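Local coordinates for protein caprin-2 (Danio rerio, PDB 4OUS) that probably acts in canonical Wnt signaling, through a C1q domain that assembles as a trimer, at residues L4-F16 against I25-F38. The protein carries 1 engineered substitution. Numbering follows the deposited sequence.
Sequences LRVAFSAARTANF and IAFDLLHTNLGDMF
F8 and F38 form an offset stack, centroids 4.6 Å apart and planes at 16°. F38 CD1 lies over one face of the F8 ring, toward its rim. Beside the stack, A10 CB touches F27 CB at 3.6 Å and also meets F38 and L30 CD2. N33 fixes the backbone of F38 through two side-chain bonds: its OD1 takes F38 N and its ND2 gives to F38 O.

Near the end of strand 7-12, R12 bends at chi3 (141°) and turns its guanidinium to backbone carbonyls. NH1 reaches A26 O at 2.9 Å from above the carbonyl plane, NE binds A14 O, and NH2 binds N15 O. F16 CB covers one guanidinium face. A leucine here would probably leave the carbonyls of A26, A14 and N15 without their guanidinium N-H partners and the 14-16 loop less firmly held. The D28 carboxylate grips T13 twice: OD1 takes T13 N (2.9 Å) on its syn lone pair, and OD2 takes T13 OG1 (2.6 Å). A classic beta bulge sets D28 and L29 together opposite A11.

Strand 7-12 runs between 29-34, an outermost strand within the chain, and 125-134 in the C1q jelly-roll. F8 also meets F45 and F127, while S9 OG bonds S128 OG and V99 N of the second subunit.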
loop_
_atom_site.group_PDB
_atom_site.type_symbol
_atom_site.label_atom_id
_atom_site.label_comp_id
_atom_site.label_asym_id
_atom_site.label_seq_id
_atom_site.Cartn_x
_atom_site.Cartn_y
_atom_site.Cartn_z
ATOM N N LEU A 4 13.107 -4.715 -20.719
ATOM C CA LEU A 4 12.426 -5.855 -20.118
ATOM C C LEU A 4 11.103 -5.445 -19.479
ATOM O O LEU A 4 10.976 -4.341 -18.955
ATOM C CB LEU A 4 13.323 -6.521 -19.069
ATOM C CG LEU A 4 13.787 -7.949 -19.356
ATOM C CD1 LEU A 4 14.860 -8.374 -18.363
ATOM C CD2 LEU A 4 12.611 -8.912 -19.321
ATOM N N ARG A 5 10.118 -6.334 -19.538
ATOM C CA ARG A 5 8.880 -6.148 -18.798
ATOM C C ARG A 5 8.831 -7.195 -17.702
ATOM O O ARG A 5 8.799 -8.393 -17.981
ATOM C CB ARG A 5 7.666 -6.248 -19.719
ATOM C CG ARG A 5 7.660 -5.181 -20.801
ATOM C CD ARG A 5 6.373 -5.180 -21.602
ATOM N NE ARG A 5 6.248 -3.962 -22.397
ATOM C CZ ARG A 5 5.225 -3.695 -23.202
ATOM N NH1 ARG A 5 4.231 -4.564 -23.327
ATOM N NH2 ARG A 5 5.197 -2.559 -23.885
ATOM N N VAL A 6 8.872 -6.746 -16.454
ATOM C CA VAL A 6 8.946 -7.661 -15.333
ATOM C C VAL A 6 7.962 -7.205 -14.264
ATOM O O VAL A 6 8.093 -6.104 -13.718
ATOM C CB VAL A 6 10.369 -7.721 -14.735
ATOM C CG1 VAL A 6 10.442 -8.780 -13.644
ATOM C CG2 VAL A 6 11.413 -7.985 -15.813
ATOM N N ALA A 7 6.967 -8.036 -13.972
ATOM C CA ALA A 7 5.972 -7.712 -12.962
ATOM C C ALA A 7 5.261 -8.971 -12.539
ATOM O O ALA A 7 4.954 -9.821 -13.370
ATOM C CB ALA A 7 4.969 -6.694 -13.493
ATOM N N PHE A 8 4.980 -9.098 -11.249
ATOM C CA PHE A 8 4.172 -10.205 -10.772
ATOM C C PHE A 8 3.157 -9.695 -9.769
ATOM O O PHE A 8 3.363 -8.660 -9.118
ATOM C CB PHE A 8 5.025 -11.321 -10.146
ATOM C CG PHE A 8 5.665 -10.940 -8.847
ATOM C CD1 PHE A 8 5.048 -11.217 -7.638
ATOM C CD2 PHE A 8 6.888 -10.296 -8.834
ATOM C CE1 PHE A 8 5.641 -10.842 -6.446
ATOM C CE2 PHE A 8 7.486 -9.932 -7.650
ATOM C CZ PHE A 8 6.859 -10.203 -6.454
ATOM N N SER A 9 2.070 -10.440 -9.633
ATOM C CA SER A 9 1.062 -10.118 -8.647
ATOM C C SER A 9 0.463 -11.431 -8.186
ATOM O O SER A 9 -0.197 -12.126 -8.966
ATOM C CB SER A 9 0.021 -9.179 -9.241
ATOM O OG SER A 9 -0.761 -8.589 -8.224
ATOM N N ALA A 10 0.742 -11.783 -6.933
ATOM C CA ALA A 10 0.433 -13.093 -6.394
ATOM C C ALA A 10 -0.538 -12.996 -5.230
ATOM O O ALA A 10 -0.646 -11.948 -4.577
ATOM C CB ALA A 10 1.705 -13.792 -5.957
ATOM N N ALA A 11 -1.225 -14.099 -4.959
ATOM C CA ALA A 11 -2.137 -14.166 -3.832
ATOM C C ALA A 11 -2.110 -15.559 -3.237
ATOM O O ALA A 11 -1.802 -16.544 -3.923
ATOM C CB ALA A 11 -3.547 -13.798 -4.245
ATOM N N ARG A 12 -2.448 -15.643 -1.958
ATOM C CA ARG A 12 -2.535 -16.930 -1.306
ATOM C C ARG A 12 -3.987 -17.276 -1.036
ATOM O O ARG A 12 -4.720 -16.496 -0.414
ATOM C CB ARG A 12 -1.726 -16.940 -0.020
ATOM C CG ARG A 12 -1.035 -18.265 0.178
ATOM C CD ARG A 12 -0.538 -18.414 1.573
ATOM N NE ARG A 12 -0.725 -19.778 2.038
ATOM C CZ ARG A 12 0.206 -20.723 1.992
ATOM N NH1 ARG A 12 1.406 -20.453 1.490
ATOM N NH2 ARG A 12 -0.064 -21.936 2.461
ATOM N N THR A 13 -4.407 -18.447 -1.512
ATOM C CA THR A 13 -5.821 -18.801 -1.441
ATOM C C THR A 13 -6.116 -19.902 -0.432
ATOM O O THR A 13 -7.256 -20.347 -0.318
ATOM C CB THR A 13 -6.374 -19.229 -2.820
ATOM O OG1 THR A 13 -5.752 -20.448 -3.239
ATOM C CG2 THR A 13 -6.144 -18.147 -3.860
ATOM N N ALA A 14 -5.095 -20.311 0.310
ATOM C CA ALA A 14 -5.263 -21.223 1.436
ATOM C C ALA A 14 -4.465 -20.678 2.612
ATOM O O ALA A 14 -3.490 -19.954 2.418
ATOM C CB ALA A 14 -4.807 -22.626 1.077
ATOM N N ASN A 15 -4.867 -21.025 3.829
ATOM C CA ASN A 15 -4.163 -20.541 5.006
ATOM C C ASN A 15 -2.709 -21.005 5.032
ATOM O O ASN A 15 -2.347 -22.025 4.427
ATOM C CB ASN A 15 -4.848 -21.018 6.290
ATOM C CG ASN A 15 -6.240 -20.426 6.495
ATOM O OD1 ASN A 15 -6.662 -19.494 5.811
ATOM N ND2 ASN A 15 -6.960 -20.978 7.466
ATOM N N PHE A 16 -1.876 -20.253 5.743
ATOM C CA PHE A 16 -0.513 -20.692 6.048
ATOM C C PHE A 16 -0.295 -20.598 7.547
ATOM O O PHE A 16 -0.254 -19.499 8.108
ATOM C CB PHE A 16 0.530 -19.858 5.292
ATOM C CG PHE A 16 1.951 -20.379 5.401
ATOM C CD1 PHE A 16 2.233 -21.736 5.294
ATOM C CD2 PHE A 16 3.009 -19.499 5.573
ATOM C CE1 PHE A 16 3.542 -22.193 5.378
ATOM C CE2 PHE A 16 4.312 -19.955 5.656
ATOM C CZ PHE A 16 4.579 -21.303 5.557
ATOM N N ILE A 25 6.938 -17.624 2.657
ATOM C CA ILE A 25 5.525 -17.701 2.320
ATOM C C ILE A 25 5.343 -17.964 0.834
ATOM O O ILE A 25 5.665 -17.120 -0.001
ATOM C CB ILE A 25 4.781 -16.404 2.699
ATOM C CG1 ILE A 25 4.947 -16.096 4.188
ATOM C CG2 ILE A 25 3.305 -16.505 2.328
ATOM C CD1 ILE A 25 4.696 -14.638 4.537
ATOM N N ALA A 26 4.832 -19.141 0.504
ATOM C CA ALA A 26 4.463 -19.464 -0.870
ATOM C C ALA A 26 3.175 -18.743 -1.255
ATOM O O ALA A 26 2.322 -18.491 -0.403
ATOM C CB ALA A 26 4.298 -20.971 -1.027
ATOM N N PHE A 27 3.036 -18.398 -2.532
ATOM C CA PHE A 27 1.802 -17.804 -3.038
ATOM C C PHE A 27 1.348 -18.612 -4.238
ATOM O O PHE A 27 2.035 -18.636 -5.254
ATOM C CB PHE A 27 1.997 -16.337 -3.432
ATOM C CG PHE A 27 2.161 -15.408 -2.261
ATOM C CD1 PHE A 27 3.392 -15.257 -1.649
ATOM C CD2 PHE A 27 1.080 -14.692 -1.775
ATOM C CE1 PHE A 27 3.541 -14.412 -0.574
ATOM C CE2 PHE A 27 1.220 -13.849 -0.699
ATOM C CZ PHE A 27 2.454 -13.709 -0.093
ATOM N N ASP A 28 0.200 -19.268 -4.129
ATOM C CA ASP A 28 -0.222 -20.243 -5.130
ATOM C C ASP A 28 -0.822 -19.630 -6.390
ATOM O O ASP A 28 -0.777 -20.248 -7.462
ATOM C CB ASP A 28 -1.234 -21.214 -4.514
ATOM C CG ASP A 28 -2.444 -20.499 -3.949
ATOM O OD1 ASP A 28 -2.337 -19.943 -2.835
ATOM O OD2 ASP A 28 -3.501 -20.483 -4.618
ATOM N N LEU A 29 -1.398 -18.440 -6.267
ATOM C CA LEU A 29 -2.143 -17.849 -7.364
ATOM C C LEU A 29 -1.412 -16.642 -7.925
ATOM O O LEU A 29 -0.864 -15.833 -7.167
ATOM C CB LEU A 29 -3.543 -17.464 -6.883
ATOM C CG LEU A 29 -4.499 -16.926 -7.946
ATOM C CD1 LEU A 29 -5.911 -17.385 -7.640
ATOM C CD2 LEU A 29 -4.446 -15.409 -8.029
ATOM N N LEU A 30 -1.422 -16.515 -9.249
ATOM C CA LEU A 30 -0.851 -15.355 -9.919
ATOM C C LEU A 30 -1.858 -14.699 -10.854
ATOM O O LEU A 30 -2.518 -15.382 -11.646
ATOM C CB LEU A 30 0.396 -15.749 -10.716
ATOM C CG LEU A 30 1.670 -15.981 -9.911
ATOM C CD1 LEU A 30 2.667 -16.797 -10.709
ATOM C CD2 LEU A 30 2.284 -14.645 -9.520
ATOM N N HIS A 31 -1.967 -13.378 -10.768
ATOM C CA HIS A 31 -2.687 -12.614 -11.776
ATOM C C HIS A 31 -1.780 -12.245 -12.936
ATOM O O HIS A 31 -2.247 -12.109 -14.069
ATOM C CB HIS A 31 -3.281 -11.345 -11.176
ATOM C CG HIS A 31 -4.422 -11.603 -10.244
ATOM N ND1 HIS A 31 -4.405 -11.216 -8.922
ATOM C CD2 HIS A 31 -5.616 -12.206 -10.444
ATOM C CE1 HIS A 31 -5.538 -11.571 -8.346
ATOM N NE2 HIS A 31 -6.293 -12.170 -9.247
ATOM N N THR A 32 -0.500 -12.008 -12.651
ATOM C CA THR A 32 0.490 -11.677 -13.675
ATOM C C THR A 32 1.849 -12.219 -13.266
ATOM O O THR A 32 2.159 -12.305 -12.078
ATOM C CB THR A 32 0.633 -10.148 -13.910
ATOM O OG1 THR A 32 0.827 -9.479 -12.657
ATOM C CG2 THR A 32 -0.581 -9.563 -14.618
ATOM N N ASN A 33 2.661 -12.570 -14.257
ATOM C CA ASN A 33 4.035 -12.989 -14.022
ATOM C C ASN A 33 4.871 -12.678 -15.264
ATOM O O ASN A 33 5.522 -13.555 -15.836
ATOM C CB ASN A 33 4.101 -14.476 -13.649
ATOM C CG ASN A 33 5.405 -14.863 -12.951
ATOM O OD1 ASN A 33 6.205 -14.014 -12.552
ATOM N ND2 ASN A 33 5.618 -16.163 -12.799
ATOM N N LEU A 34 4.820 -11.418 -15.683
ATOM C CA LEU A 34 5.616 -10.934 -16.809
ATOM C C LEU A 34 7.088 -11.112 -16.494
ATOM O O LEU A 34 7.568 -10.644 -15.457
ATOM C CB LEU A 34 5.319 -9.464 -17.102
ATOM C CG LEU A 34 3.888 -9.113 -17.491
ATOM C CD1 LEU A 34 3.738 -7.609 -17.624
ATOM C CD2 LEU A 34 3.487 -9.804 -18.789
ATOM N N GLY A 35 7.793 -11.811 -17.377
ATOM C CA GLY A 35 9.191 -12.127 -17.155
ATOM C C GLY A 35 9.432 -13.480 -16.505
ATOM O O GLY A 35 10.575 -13.934 -16.448
ATOM N N ASP A 36 8.367 -14.119 -16.022
ATOM C CA ASP A 36 8.438 -15.465 -15.444
ATOM C C ASP A 36 9.364 -15.568 -14.243
ATOM O O ASP A 36 9.947 -16.626 -14.003
ATOM C CB ASP A 36 8.892 -16.489 -16.488
ATOM C CG ASP A 36 8.060 -16.449 -17.734
ATOM O OD1 ASP A 36 6.965 -17.050 -17.724
ATOM O OD2 ASP A 36 8.501 -15.821 -18.720
ATOM N N MET A 37 9.497 -14.495 -13.480
ATOM C CA MET A 37 10.502 -14.470 -12.427
ATOM C C MET A 37 9.966 -14.742 -11.017
ATOM O O MET A 37 10.760 -14.870 -10.079
ATOM C CB MET A 37 11.241 -13.127 -12.452
ATOM C CG MET A 37 11.960 -12.793 -13.766
ATOM S SD MET A 37 12.921 -14.123 -14.499
ATOM C CE MET A 37 13.984 -14.469 -13.143
ATOM N N PHE A 38 8.647 -14.834 -10.849
ATOM C CA PHE A 38 8.102 -15.254 -9.564
ATOM C C PHE A 38 7.888 -16.758 -9.556
ATOM O O PHE A 38 7.351 -17.316 -10.515
ATOM C CB PHE A 38 6.787 -14.548 -9.247
ATOM C CG PHE A 38 6.300 -14.800 -7.849
ATOM C CD1 PHE A 38 6.862 -14.120 -6.782
ATOM C CD2 PHE A 38 5.302 -15.727 -7.593
ATOM C CE1 PHE A 38 6.429 -14.341 -5.492
ATOM C CE2 PHE A 38 4.855 -15.948 -6.297
ATOM C CZ PHE A 38 5.423 -15.256 -5.248
HETATM O O HOH W 1 -2.436 -10.307 -6.771
HETATM O O HOH W 2 4.074 -21.306 2.304
#